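Local coordinates for putative uncharacterized protein (Mycobacterium abscessus, PDB 3RR6) that is of unknown function but belongs to the fumarylacetoacetate hydrolase family and is probably a metal-dependent isomerase or hydrolase, at residues Arg57-Pro61 / Ile99-Gly103; His116-Glu120 / Val197-Ser201; Leu142-Asn148 / Pro173-Val179; Leu182-Glu188 / Ile250-Gly254. One frame throughout, in Å; residues are numbered along the deposited sequence.

Interaction 1: residues Arg57-Pro61 / Ile99-Gly103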
loop_
_atom_site.group_PDB
_atom_site.type_symbol
_atom_site.label_atom_id
_atom_site.label_comp_id
_atom_site.label_asym_id
_atom_site.label_seq_id
_atom_site.Cartn_x
_atom_site.Cartn_y
_atom_site.Cartn_z
ATOM N N ARG A 57 -6.820 18.095 -2.742
ATOM C CA ARG A 57 -6.774 17.068 -1.709
ATOM C C ARG A 57 -6.435 15.719 -2.334
ATOM O O ARG A 57 -7.165 15.241 -3.193
ATOM C CB ARG A 57 -8.123 16.980 -0.995
ATOM C CG ARG A 57 -8.077 16.196 0.303
ATOM C CD ARG A 57 -9.396 16.277 1.059
ATOM N NE ARG A 57 -10.380 15.314 0.569
ATOM C CZ ARG A 57 -11.467 15.638 -0.125
ATOM N NH1 ARG A 57 -11.724 16.908 -0.415
ATOM N NH2 ARG A 57 -12.302 14.691 -0.525
ATOM N N LEU A 58 -5.331 15.125 -1.889
ATOM C CA LEU A 58 -4.924 13.797 -2.336
ATOM C C LEU A 58 -5.895 12.742 -1.817
ATOM O O LEU A 58 -6.280 12.751 -0.639
ATOM C CB LEU A 58 -3.508 13.454 -1.852
ATOM C CG LEU A 58 -2.351 14.201 -2.510
ATOM C CD1 LEU A 58 -1.054 14.001 -1.726
ATOM C CD2 LEU A 58 -2.197 13.746 -3.955
ATOM N N LEU A 59 -6.284 11.845 -2.713
ATOM C CA LEU A 59 -7.138 10.696 -2.413
ATOM C C LEU A 59 -6.302 9.428 -2.508
ATOM O O LEU A 59 -5.108 9.493 -2.790
ATOM C CB LEU A 59 -8.275 10.631 -3.430
ATOM C CG LEU A 59 -9.102 11.903 -3.610
ATOM C CD1 LEU A 59 -10.111 11.723 -4.722
ATOM C CD2 LEU A 59 -9.784 12.268 -2.294
ATOM N N ALA A 60 -6.905 8.259 -2.292
ATOM C CA ALA A 60 -6.198 7.018 -2.604
ATOM C C ALA A 60 -5.798 7.082 -4.075
ATOM O O ALA A 60 -6.582 7.548 -4.900
ATOM C CB ALA A 60 -7.066 5.797 -2.347
ATOM N N PRO A 61 -4.575 6.640 -4.410
ATOM C CA PRO A 61 -4.037 6.970 -5.744
ATOM C C PRO A 61 -4.531 6.138 -6.925
ATOM O O PRO A 61 -4.161 6.429 -8.067
ATOM C CB PRO A 61 -2.531 6.769 -5.560
ATOM C CG PRO A 61 -2.416 5.784 -4.455
ATOM C CD PRO A 61 -3.519 6.147 -3.508
ATOM N N ILE A 99 -10.201 0.617 1.419
ATOM C CA ILE A 99 -9.212 1.610 1.026
ATOM C C ILE A 99 -9.658 3.013 1.449
ATOM O O ILE A 99 -10.833 3.380 1.296
ATOM C CB ILE A 99 -8.942 1.567 -0.496
ATOM C CG1 ILE A 99 -8.320 0.227 -0.882
ATOM C CG2 ILE A 99 -8.007 2.709 -0.912
ATOM C CD1 ILE A 99 -8.245 -0.049 -2.379
ATOM N N ILE A 100 -8.716 3.758 2.029
ATOM C CA ILE A 100 -8.844 5.207 2.233
ATOM C C ILE A 100 -7.527 5.870 1.830
ATOM O O ILE A 100 -6.473 5.237 1.847
ATOM C CB ILE A 100 -9.207 5.604 3.691
ATOM C CG1 ILE A 100 -8.222 5.009 4.702
ATOM C CG2 ILE A 100 -10.647 5.188 4.020
ATOM C CD1 ILE A 100 -8.365 5.615 6.132
ATOM N N GLY A 101 -7.602 7.144 1.458
ATOM C CA GLY A 101 -6.417 7.911 1.103
ATOM C C GLY A 101 -5.777 8.614 2.288
ATOM O O GLY A 101 -6.237 8.483 3.425
ATOM N N PRO A 102 -4.709 9.389 2.022
ATOM C CA PRO A 102 -4.033 10.170 3.056
ATOM C C PRO A 102 -4.968 11.090 3.822
ATOM O O PRO A 102 -5.858 11.714 3.239
ATOM C CB PRO A 102 -3.029 11.012 2.271
ATOM C CG PRO A 102 -2.827 10.296 1.012
ATOM C CD PRO A 102 -4.104 9.587 0.695
ATOM N N GLY A 103 -4.771 11.168 5.131
ATOM C CA GLY A 103 -5.461 12.158 5.941
ATOM C C GLY A 103 -6.839 11.798 6.447
ATOM O O GLY A 103 -7.317 12.412 7.408
HETATM O O HOH W 1 -7.578 11.298 1.160
HETATM O O HOH W 2 -5.465 14.219 1.463
#

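Interaction 2: residues His116-Glu120 / Val197-Ser201. With EDO (1,2-ethanediol), chain J; EDO (1,2-ethanediol), chain Q.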
loop_
_atom_site.group_PDB
_atom_site.type_symbol
_atom_site.label_atom_id
_atom_site.label_comp_id
_atom_site.label_asym_id
_atom_site.label_seq_id
_atom_site.Cartn_x
_atom_site.Cartn_y
_atom_site.Cartn_z
ATOM N N HIS A 116 -4.116 -3.043 15.184
ATOM C CA HIS A 116 -2.689 -2.794 14.969
ATOM C C HIS A 116 -2.385 -2.185 13.613
ATOM O O HIS A 116 -3.099 -2.440 12.639
ATOM C CB HIS A 116 -1.912 -4.103 15.091
ATOM C CG HIS A 116 -1.806 -4.616 16.488
ATOM N ND1 HIS A 116 -0.894 -5.581 16.853
ATOM C CD2 HIS A 116 -2.486 -4.296 17.616
ATOM C CE1 HIS A 116 -1.023 -5.837 18.144
ATOM N NE2 HIS A 116 -1.979 -5.071 18.632
ATOM N N HIS A 117 -1.317 -1.390 13.565
ATOM C CA HIS A 117 -0.746 -0.886 12.318
ATOM C C HIS A 117 0.218 -1.895 11.707
ATOM O O HIS A 117 0.929 -2.603 12.425
ATOM C CB HIS A 117 0.022 0.435 12.552
ATOM C CG HIS A 117 1.114 0.344 13.586
ATOM N ND1 HIS A 117 2.335 -0.253 13.344
ATOM C CD2 HIS A 117 1.162 0.783 14.866
ATOM C CE1 HIS A 117 3.081 -0.184 14.434
ATOM N NE2 HIS A 117 2.394 0.442 15.373
ATOM N N GLU A 118 0.295 -1.890 10.380
ATOM C CA GLU A 118 1.243 -2.725 9.631
ATOM C C GLU A 118 1.683 -1.960 8.384
ATOM O O GLU A 118 1.014 -1.990 7.349
ATOM C CB GLU A 118 0.612 -4.081 9.259
ATOM C CG GLU A 118 0.202 -4.903 10.492
ATOM C CD GLU A 118 -0.304 -6.299 10.209
ATOM O OE1 GLU A 118 -0.274 -6.744 9.055
ATOM O OE2 GLU A 118 -0.759 -6.950 11.186
ATOM N N GLY A 119 2.798 -1.240 8.487
ATOM C CA GLY A 119 3.270 -0.441 7.355
ATOM C C GLY A 119 3.852 -1.327 6.277
ATOM O O GLY A 119 4.606 -2.242 6.584
ATOM N N GLU A 120 3.506 -1.060 5.012
ATOM C CA GLU A 120 3.915 -1.931 3.895
ATOM C C GLU A 120 4.201 -1.169 2.609
ATOM O O GLU A 120 3.579 -0.155 2.315
ATOM C CB GLU A 120 2.836 -2.988 3.603
ATOM C CG GLU A 120 2.240 -3.600 4.866
ATOM C CD GLU A 120 1.744 -5.011 4.752
ATOM O OE1 GLU A 120 1.740 -5.591 3.651
ATOM O OE2 GLU A 120 1.409 -5.574 5.817
ATOM N N VAL A 197 8.875 6.106 16.624
ATOM C CA VAL A 197 9.139 5.075 15.607
ATOM C C VAL A 197 8.847 3.679 16.163
ATOM O O VAL A 197 9.496 3.230 17.128
ATOM C CB VAL A 197 10.582 5.150 15.061
ATOM C CG1 VAL A 197 10.828 4.029 14.038
ATOM C CG2 VAL A 197 10.862 6.530 14.430
ATOM N N ARG A 198 7.873 3.017 15.539
ATOM C CA ARG A 198 7.417 1.680 15.932
ATOM C C ARG A 198 8.034 0.599 15.058
ATOM O O ARG A 198 8.368 -0.477 15.544
ATOM C CB ARG A 198 5.893 1.581 15.804
ATOM C CG ARG A 198 5.112 2.422 16.788
ATOM C CD ARG A 198 4.961 1.727 18.128
ATOM N NE ARG A 198 4.040 2.460 18.981
ATOM C CZ ARG A 198 2.727 2.242 19.020
ATOM N NH1 ARG A 198 2.167 1.284 18.269
ATOM N NH2 ARG A 198 1.980 2.980 19.820
ATOM N N GLN A 199 8.125 0.868 13.751
ATOM C CA GLN A 199 8.718 -0.074 12.801
ATOM C C GLN A 199 9.772 0.651 11.993
ATOM O O GLN A 199 9.575 1.803 11.625
ATOM C CB GLN A 199 7.666 -0.605 11.814
ATOM C CG GLN A 199 6.447 -1.255 12.460
ATOM C CD GLN A 199 5.480 -1.816 11.433
ATOM O OE1 GLN A 199 4.578 -1.111 10.939
ATOM N NE2 GLN A 199 5.647 -3.095 11.113
ATOM N N ARG A 200 10.871 -0.028 11.695
ATOM C CA ARG A 200 11.860 0.471 10.727
ATOM C C ARG A 200 12.642 -0.704 10.155
ATOM O O ARG A 200 13.254 -1.479 10.898
ATOM C CB ARG A 200 12.831 1.487 11.345
ATOM C CG ARG A 200 13.662 2.225 10.285
ATOM C CD ARG A 200 14.864 2.967 10.855
ATOM N NE ARG A 200 14.496 4.043 11.762
ATOM C CZ ARG A 200 14.452 5.342 11.466
ATOM N NH1 ARG A 200 14.713 5.799 10.243
ATOM N NH2 ARG A 200 14.125 6.204 12.408
ATOM N N SER A 201 12.616 -0.840 8.838
ATOM C CA SER A 201 13.370 -1.884 8.171
ATOM C C SER A 201 13.717 -1.417 6.764
ATOM O O SER A 201 13.592 -0.232 6.458
ATOM C CB SER A 201 12.566 -3.179 8.139
ATOM O OG SER A 201 13.392 -4.265 7.725
HETATM C C1 EDO J . 14.416 9.462 11.736
HETATM O O1 EDO J . 13.181 9.097 12.364
HETATM C C2 EDO J . 14.193 9.598 10.236
HETATM O O2 EDO J . 14.989 8.628 9.548
HETATM C C1 EDO Q . 14.394 -1.473 13.387
HETATM O O1 EDO Q . 14.941 -2.528 12.560
HETATM C C2 EDO Q . 13.964 -1.850 14.804
HETATM O O2 EDO Q . 12.595 -1.481 15.054
#

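Interaction 3: residues Leu142-Asn148 / Pro173-Val179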
loop_
_atom_site.group_PDB
_atom_site.type_symbol
_atom_site.label_atom_id
_atom_site.label_comp_id
_atom_site.label_asym_id
_atom_site.label_seq_id
_atom_site.Cartn_x
_atom_site.Cartn_y
_atom_site.Cartn_z
ATOM N N LEU A 142 2.717 -1.001 -12.619
ATOM C CA LEU A 142 2.637 0.447 -12.827
ATOM C C LEU A 142 3.681 1.186 -11.993
ATOM O O LEU A 142 4.442 2.023 -12.506
ATOM C CB LEU A 142 1.232 0.950 -12.481
ATOM C CG LEU A 142 1.021 2.459 -12.545
ATOM C CD1 LEU A 142 1.237 2.960 -13.968
ATOM C CD2 LEU A 142 -0.380 2.840 -12.051
ATOM N N GLY A 143 3.706 0.881 -10.703
ATOM C CA GLY A 143 4.633 1.505 -9.780
ATOM C C GLY A 143 4.321 1.113 -8.353
ATOM O O GLY A 143 3.627 0.118 -8.112
ATOM N N TYR A 144 4.834 1.906 -7.419
ATOM C CA TYR A 144 4.807 1.553 -5.993
ATOM C C TYR A 144 4.216 2.683 -5.187
ATOM O O TYR A 144 4.418 3.854 -5.497
ATOM C CB TYR A 144 6.216 1.230 -5.476
ATOM C CG TYR A 144 6.831 0.099 -6.249
ATOM C CD1 TYR A 144 6.574 -1.219 -5.907
ATOM C CD2 TYR A 144 7.588 0.345 -7.382
ATOM C CE1 TYR A 144 7.090 -2.262 -6.641
ATOM C CE2 TYR A 144 8.104 -0.704 -8.134
ATOM C CZ TYR A 144 7.845 -1.995 -7.763
ATOM O OH TYR A 144 8.353 -3.032 -8.512
ATOM N N THR A 145 3.470 2.311 -4.160
ATOM C CA THR A 145 2.939 3.280 -3.204
ATOM C C THR A 145 3.090 2.709 -1.792
ATOM O O THR A 145 3.814 1.722 -1.588
ATOM C CB THR A 145 1.487 3.716 -3.581
ATOM O OG1 THR A 145 1.118 4.886 -2.832
ATOM C CG2 THR A 145 0.450 2.615 -3.355
ATOM N N ILE A 146 2.452 3.347 -0.816
ATOM C CA ILE A 146 2.538 2.919 0.579
ATOM C C ILE A 146 1.166 2.417 1.011
ATOM O O ILE A 146 0.140 2.939 0.570
ATOM C CB ILE A 146 2.986 4.068 1.503
ATOM C CG1 ILE A 146 4.167 4.811 0.893
ATOM C CG2 ILE A 146 3.328 3.530 2.913
ATOM C CD1 ILE A 146 4.637 6.008 1.703
ATOM N N GLY A 147 1.155 1.388 1.849
ATOM C CA GLY A 147 -0.074 0.887 2.449
ATOM C C GLY A 147 0.070 0.686 3.944
ATOM O O GLY A 147 1.177 0.661 4.479
ATOM N N ASN A 148 -1.069 0.553 4.616
ATOM C CA ASN A 148 -1.123 0.209 6.039
ATOM C C ASN A 148 -2.149 -0.915 6.179
ATOM O O ASN A 148 -3.346 -0.688 5.995
ATOM C CB ASN A 148 -1.512 1.457 6.836
ATOM C CG ASN A 148 -1.318 1.323 8.342
ATOM O OD1 ASN A 148 -1.151 0.230 8.870
ATOM N ND2 ASN A 148 -1.375 2.463 9.047
ATOM N N PRO A 173 -5.426 2.163 4.426
ATOM C CA PRO A 173 -4.784 3.378 3.936
ATOM C C PRO A 173 -3.835 3.083 2.781
ATOM O O PRO A 173 -3.061 2.117 2.839
ATOM C CB PRO A 173 -4.012 3.886 5.159
ATOM C CG PRO A 173 -4.788 3.349 6.333
ATOM C CD PRO A 173 -5.330 2.031 5.893
ATOM N N LEU A 174 -3.912 3.925 1.754
ATOM C CA LEU A 174 -3.112 3.784 0.549
ATOM C C LEU A 174 -2.735 5.171 0.030
ATOM O O LEU A 174 -3.594 6.046 -0.081
ATOM C CB LEU A 174 -3.926 3.027 -0.500
ATOM C CG LEU A 174 -3.178 2.440 -1.691
ATOM C CD1 LEU A 174 -2.295 1.266 -1.270
ATOM C CD2 LEU A 174 -4.184 2.005 -2.764
ATOM N N GLY A 175 -1.466 5.366 -0.306
ATOM C CA GLY A 175 -1.007 6.659 -0.807
ATOM C C GLY A 175 0.415 6.966 -0.401
ATOM O O GLY A 175 1.099 6.099 0.129
ATOM N N PRO A 176 0.870 8.211 -0.622
ATOM C CA PRO A 176 0.123 9.373 -1.142
ATOM C C PRO A 176 0.006 9.428 -2.667
ATOM O O PRO A 176 -0.814 10.178 -3.200
ATOM C CB PRO A 176 0.956 10.554 -0.648
ATOM C CG PRO A 176 2.329 10.022 -0.616
ATOM C CD PRO A 176 2.208 8.607 -0.147
ATOM N N TRP A 177 0.842 8.651 -3.344
ATOM C CA TRP A 177 0.916 8.623 -4.801
ATOM C C TRP A 177 1.711 7.403 -5.211
ATOM O O TRP A 177 2.352 6.760 -4.374
ATOM C CB TRP A 177 1.570 9.901 -5.365
ATOM C CG TRP A 177 2.781 10.359 -4.617
ATOM C CD1 TRP A 177 3.968 9.696 -4.471
ATOM C CD2 TRP A 177 2.924 11.591 -3.906
ATOM N NE1 TRP A 177 4.832 10.433 -3.691
ATOM C CE2 TRP A 177 4.219 11.606 -3.343
ATOM C CE3 TRP A 177 2.075 12.685 -3.678
ATOM C CZ2 TRP A 177 4.688 12.672 -2.562
ATOM C CZ3 TRP A 177 2.555 13.761 -2.908
ATOM C CH2 TRP A 177 3.846 13.732 -2.359
ATOM N N ILE A 178 1.690 7.108 -6.506
ATOM C CA ILE A 178 2.364 5.949 -7.069
ATOM C C ILE A 178 3.599 6.413 -7.825
ATOM O O ILE A 178 3.485 7.223 -8.738
ATOM C CB ILE A 178 1.416 5.207 -8.021
ATOM C CG1 ILE A 178 0.229 4.643 -7.247
ATOM C CG2 ILE A 178 2.142 4.077 -8.767
ATOM C CD1 ILE A 178 -0.978 4.312 -8.116
ATOM N N VAL A 179 4.769 5.894 -7.456
ATOM C CA VAL A 179 6.029 6.266 -8.123
ATOM C C VAL A 179 6.352 5.221 -9.173
ATOM O O VAL A 179 6.457 4.036 -8.858
ATOM C CB VAL A 179 7.183 6.394 -7.115
ATOM C CG1 VAL A 179 8.468 6.848 -7.816
ATOM C CG2 VAL A 179 6.800 7.378 -6.015
#

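Interaction 4: residues Leu182-Glu188 / Ile250-Gly254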
loop_
_atom_site.group_PDB
_atom_site.type_symbol
_atom_site.label_atom_id
_atom_site.label_comp_id
_atom_site.label_asym_id
_atom_site.label_seq_id
_atom_site.Cartn_x
_atom_site.Cartn_y
_atom_site.Cartn_z
ATOM N N LEU A 182 10.721 3.676 -9.775
ATOM C CA LEU A 182 11.367 3.338 -8.506
ATOM C C LEU A 182 11.830 1.879 -8.461
ATOM O O LEU A 182 11.084 0.973 -8.810
ATOM C CB LEU A 182 10.380 3.599 -7.366
ATOM C CG LEU A 182 10.888 3.415 -5.939
ATOM C CD1 LEU A 182 12.017 4.385 -5.657
ATOM C CD2 LEU A 182 9.728 3.593 -4.943
ATOM N N ASP A 183 13.067 1.658 -8.025
ATOM C CA ASP A 183 13.571 0.315 -7.765
ATOM C C ASP A 183 13.236 -0.062 -6.314
ATOM O O ASP A 183 13.707 0.595 -5.384
ATOM C CB ASP A 183 15.083 0.288 -7.984
ATOM C CG ASP A 183 15.681 -1.100 -7.862
ATOM O OD1 ASP A 183 14.993 -2.040 -7.422
ATOM O OD2 ASP A 183 16.870 -1.255 -8.220
ATOM N N PRO A 184 12.414 -1.112 -6.109
ATOM C CA PRO A 184 11.990 -1.493 -4.752
ATOM C C PRO A 184 12.998 -2.369 -3.993
ATOM O O PRO A 184 12.696 -2.835 -2.898
ATOM C CB PRO A 184 10.711 -2.296 -5.019
ATOM C CG PRO A 184 11.003 -2.970 -6.320
ATOM C CD PRO A 184 11.770 -1.960 -7.132
ATOM N N ALA A 185 14.184 -2.582 -4.554
ATOM C CA ALA A 185 15.120 -3.578 -4.015
ATOM C C ALA A 185 15.670 -3.251 -2.620
ATOM O O ALA A 185 15.939 -4.172 -1.848
ATOM C CB ALA A 185 16.273 -3.802 -4.994
ATOM N N ASP A 186 15.848 -1.968 -2.301
ATOM C CA ASP A 186 16.480 -1.581 -1.026
ATOM C C ASP A 186 16.053 -0.200 -0.524
ATOM O O ASP A 186 16.848 0.743 -0.479
ATOM C CB ASP A 186 18.010 -1.645 -1.154
ATOM C CG ASP A 186 18.720 -1.441 0.171
ATOM O OD1 ASP A 186 18.119 -1.732 1.229
ATOM O OD2 ASP A 186 19.888 -0.976 0.153
ATOM N N LEU A 187 14.796 -0.101 -0.112
ATOM C CA LEU A 187 14.223 1.150 0.380
ATOM C C LEU A 187 13.939 1.065 1.869
ATOM O O LEU A 187 13.432 0.054 2.330
ATOM C CB LEU A 187 12.894 1.405 -0.336
ATOM C CG LEU A 187 12.933 1.495 -1.864
ATOM C CD1 LEU A 187 11.517 1.629 -2.435
ATOM C CD2 LEU A 187 13.836 2.635 -2.318
ATOM N N GLU A 188 14.225 2.132 2.618
ATOM C CA GLU A 188 13.794 2.188 4.023
ATOM C C GLU A 188 12.286 2.311 4.127
ATOM O O GLU A 188 11.654 3.063 3.368
ATOM C CB GLU A 188 14.431 3.354 4.793
ATOM C CG GLU A 188 14.134 3.263 6.302
ATOM C CD GLU A 188 14.559 4.477 7.113
ATOM O OE1 GLU A 188 15.652 4.423 7.689
ATOM O OE2 GLU A 188 13.773 5.451 7.209
ATOM N N ILE A 250 8.144 5.635 3.217
ATOM C CA ILE A 250 9.011 4.784 2.405
ATOM C C ILE A 250 9.940 5.650 1.568
ATOM O O ILE A 250 9.503 6.568 0.867
ATOM C CB ILE A 250 8.211 3.803 1.504
ATOM C CG1 ILE A 250 7.365 2.870 2.372
ATOM C CG2 ILE A 250 9.165 2.975 0.614
ATOM C CD1 ILE A 250 6.572 1.813 1.604
ATOM N N GLU A 251 11.230 5.352 1.677
ATOM C CA GLU A 251 12.275 6.001 0.904
ATOM C C GLU A 251 11.922 6.012 -0.582
ATOM O O GLU A 251 11.558 4.976 -1.155
ATOM C CB GLU A 251 13.597 5.245 1.132
ATOM C CG GLU A 251 14.790 5.825 0.411
ATOM C CD GLU A 251 16.066 5.045 0.660
ATOM O OE1 GLU A 251 16.039 4.043 1.415
ATOM O OE2 GLU A 251 17.115 5.446 0.100
ATOM N N GLY A 252 11.999 7.196 -1.188
ATOM C CA GLY A 252 11.720 7.356 -2.614
ATOM C C GLY A 252 10.257 7.522 -2.970
ATOM O O GLY A 252 9.926 7.739 -4.145
ATOM N N ILE A 253 9.375 7.422 -1.976
ATOM C CA ILE A 253 7.946 7.612 -2.204
ATOM C C ILE A 253 7.438 8.827 -1.427
ATOM O O ILE A 253 7.020 9.820 -2.025
ATOM C CB ILE A 253 7.123 6.344 -1.842
ATOM C CG1 ILE A 253 7.626 5.130 -2.635
ATOM C CG2 ILE A 253 5.632 6.595 -2.125
ATOM C CD1 ILE A 253 6.898 3.824 -2.346
ATOM N N GLY A 254 7.489 8.768 -0.100
ATOM C CA GLY A 254 6.926 9.834 0.729
ATOM C C GLY A 254 6.346 9.278 2.013
ATOM O O GLY A 254 6.825 8.267 2.520
#

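Interaction 1: residues Arg57-Pro61 / Ile99-Gly103
Ala-60 and Ile-99 touch methyl to methyl at one end of this seam, which joins strand 57-58 of the Rv2993c-like N-terminal region to strand 99-100 of the fumarylacetoacetate hydrolase (FAH) type fold. Ile-99 directs its side chain at the opposite segment. With CG1 lying beside its own backbone N (chi1 -64°), the other branch, CG2, lies anti to that N and reaches Ala-60 CB at 3.5 Å. In the middle the two backbones themselves meet. Gly-101 has no side chain to hold the chains apart, and its CA lies 3.4 Å from Ala-60 N. Further along, Pro-102 turns its ring toward 57-61. Its CD edge lies 3.6 Å from the carbonyl oxygen O of Leu-59, while its CG rests more loosely, 4.3 Å away, against CB of Leu-58. Leu-59 turns its CB away and packs on Val-16, and the side chain of Leu-58 continues onto Pro-176 and Trp-177. Arg-9 of strand 6-12 binds the carbonyl of Ala-60, and Asn-258 of strand 254-261 that of Gly-101. Direct polar bonding across the seam is replaced by solvent: two waters each donate to both Leu-58 O and Pro-102 O, the first at 2.7 Å to either oxygen, bridging carbonyls that stand 4.0 Å apart.

Interaction 2: residues His116-Glu120 / Val197-Ser201
His-117 swings its ring between its backbone N and carbonyl carbon (chi1 56°), carrying it across to Arg-198 and Gln-199, while Arg-198 bends at chi2; the arginine side chain crosses that of the histidine at about a right angle, the guanidinium and imidazole planes 41° apart. Both contacts are made at the ring edge. On one nitrogen, Arg-198 NH1, in the conformer described, gives a weak hydrogen bond to His-117 NE2 at 3.0 Å; this same NH1 is also bound to the carbonyl of Pro-239. On the other, His-117 ND1 makes a long, weak bond of 3.4 Å to Gln-199 OE1. The stronger grip on that oxygen comes from the backbone: Gly-119 N donates to Gln-199 OE1 at 3.0 Å, nearly straight (172° at the hydrogen), in the amide plane and on a lone pair. Thr-191 binds OE1 as well, and Thr-233 holds the amide nitrogen, so the buried carboxamide is fixed at both ends. Gln-199 thereby links two strands that do not pair directly. Arg-198 and Gln-199 direct CB toward 116-120 and both face Thr-191, a classic beta bulge in strand 196-202, set against the His-Glu-Gly-Glu run of this FAH-family domain.

Interaction 3: residues Leu142-Asn148 / Pro173-Val179
Pro-173 starts an antiparallel pairing with 142-148: its carbonyl O takes the N-H of Asn-148 at 3.1 Å, and its ring lies alongside the CB of that asparagine. Leu-174 forms a non-hydrogen-bonded pair with Gly-147 and, in the conformer described, sends CD1 across Thr-145, 3.7 Å from its CG2. Gly-175 pairs with Ile-146 through two bonds. Gly-175 N to Ile-146 O is 3.0 Å, whereas Ile-146 N reaches Gly-175 O at 3.2 Å. At Pro-176, preceded by a cis peptide bond, the strand rounds a corner, and the proline ring sets its CG over one face of the Trp-177 indole. Between the Ile-146/Gly-175 and Tyr-144/Val-179 pairs the register shifts by two, a beta bulge. Thr-145 bridges the shift: with OG1 anti to the backbone N (chi1 -166°), the hydroxyl donates to Trp-177 O at 2.7 Å, from above the carbonyl plane. Ile-178 lays CG2 over the Gly-143 peptide, and Val-179 restores the pairing, its N bonding Tyr-144 O at 2.8 Å and its O accepting from Tyr-144 N at 3.0 Å. Across its other edge, 142-148 pairs with strand 115-125. Strand 172-179 meets 99-100 and 6-12, while Ile-146 packs on strands 245-250 and 254-261, and the helices 153-159 and 163-167 occupy the connection between the two segments.

Interaction 4: residues Leu182-Glu188 / Ile250-Gly254
Leu-182 and Ile-253 cross at about a right angle in the tightest part of the contact, where Leu-182 CD2 presses to 3.5 Å from Ile-253 CG1, closer than two carbons usually sit. Leu-187 continues this apolar side. Its CD1 meets Ile-250 CG2 at 4.1 Å, again crosswise, and its CD2 lies 3.5 Å from Glu-251 O. Within 250-254, Ile-250 O accepts from both Ile-253 N and Gly-254 N, which face it as a classic bulge, with Gly-252 at positive phi. The solvent side is polar and less closely packed, but held by two firm hydrogen bonds. Glu-251 stretches out fully, CG anti to its backbone N (chi1 -179°), and runs past Glu-188 so that its OE1 accepts Glu-188 N at 2.9 Å through the anti lone pair. Glu-251 N in turn donates to Glu-188 O at 2.9 Å, so a side-chain oxygen stands in for one backbone acceptor where strands 188-193 and 245-250 come together. Asp-186, Glu-188 and Glu-251 gather negative charge at this edge. Arg-202 forms salt bridges with Asp-186, whose OD1 also bonds Ser-204 OG, and with Glu-251; Arg-200 pairs with Glu-188. These arginines would offset the repulsion and probably keep the three carboxylates ionised.

Overall arrangement
From the N terminus, interaction 1 closes first, bringing strand 57-58 of the Rv2993c-like region against the strand at 99-100, which then pairs with 172-179 of interaction 3. Interaction 2 opens at 116-120 and closes only at 197-201. Interaction 3 lies wholly within that span, and its strand 141-152 is the direct neighbour of strand 115-125. Interaction 4 opens at 182-188, before interaction 2 has closed, and ends at 250-254, so these two cross; Arg-200 and Glu-188 join them by a salt bridge. Trp-177 reaches the 250-254 turn, linking interactions 3 and 4. Together they tie the two groups of strands of the FAH-type fold and fasten the N-terminal region to them.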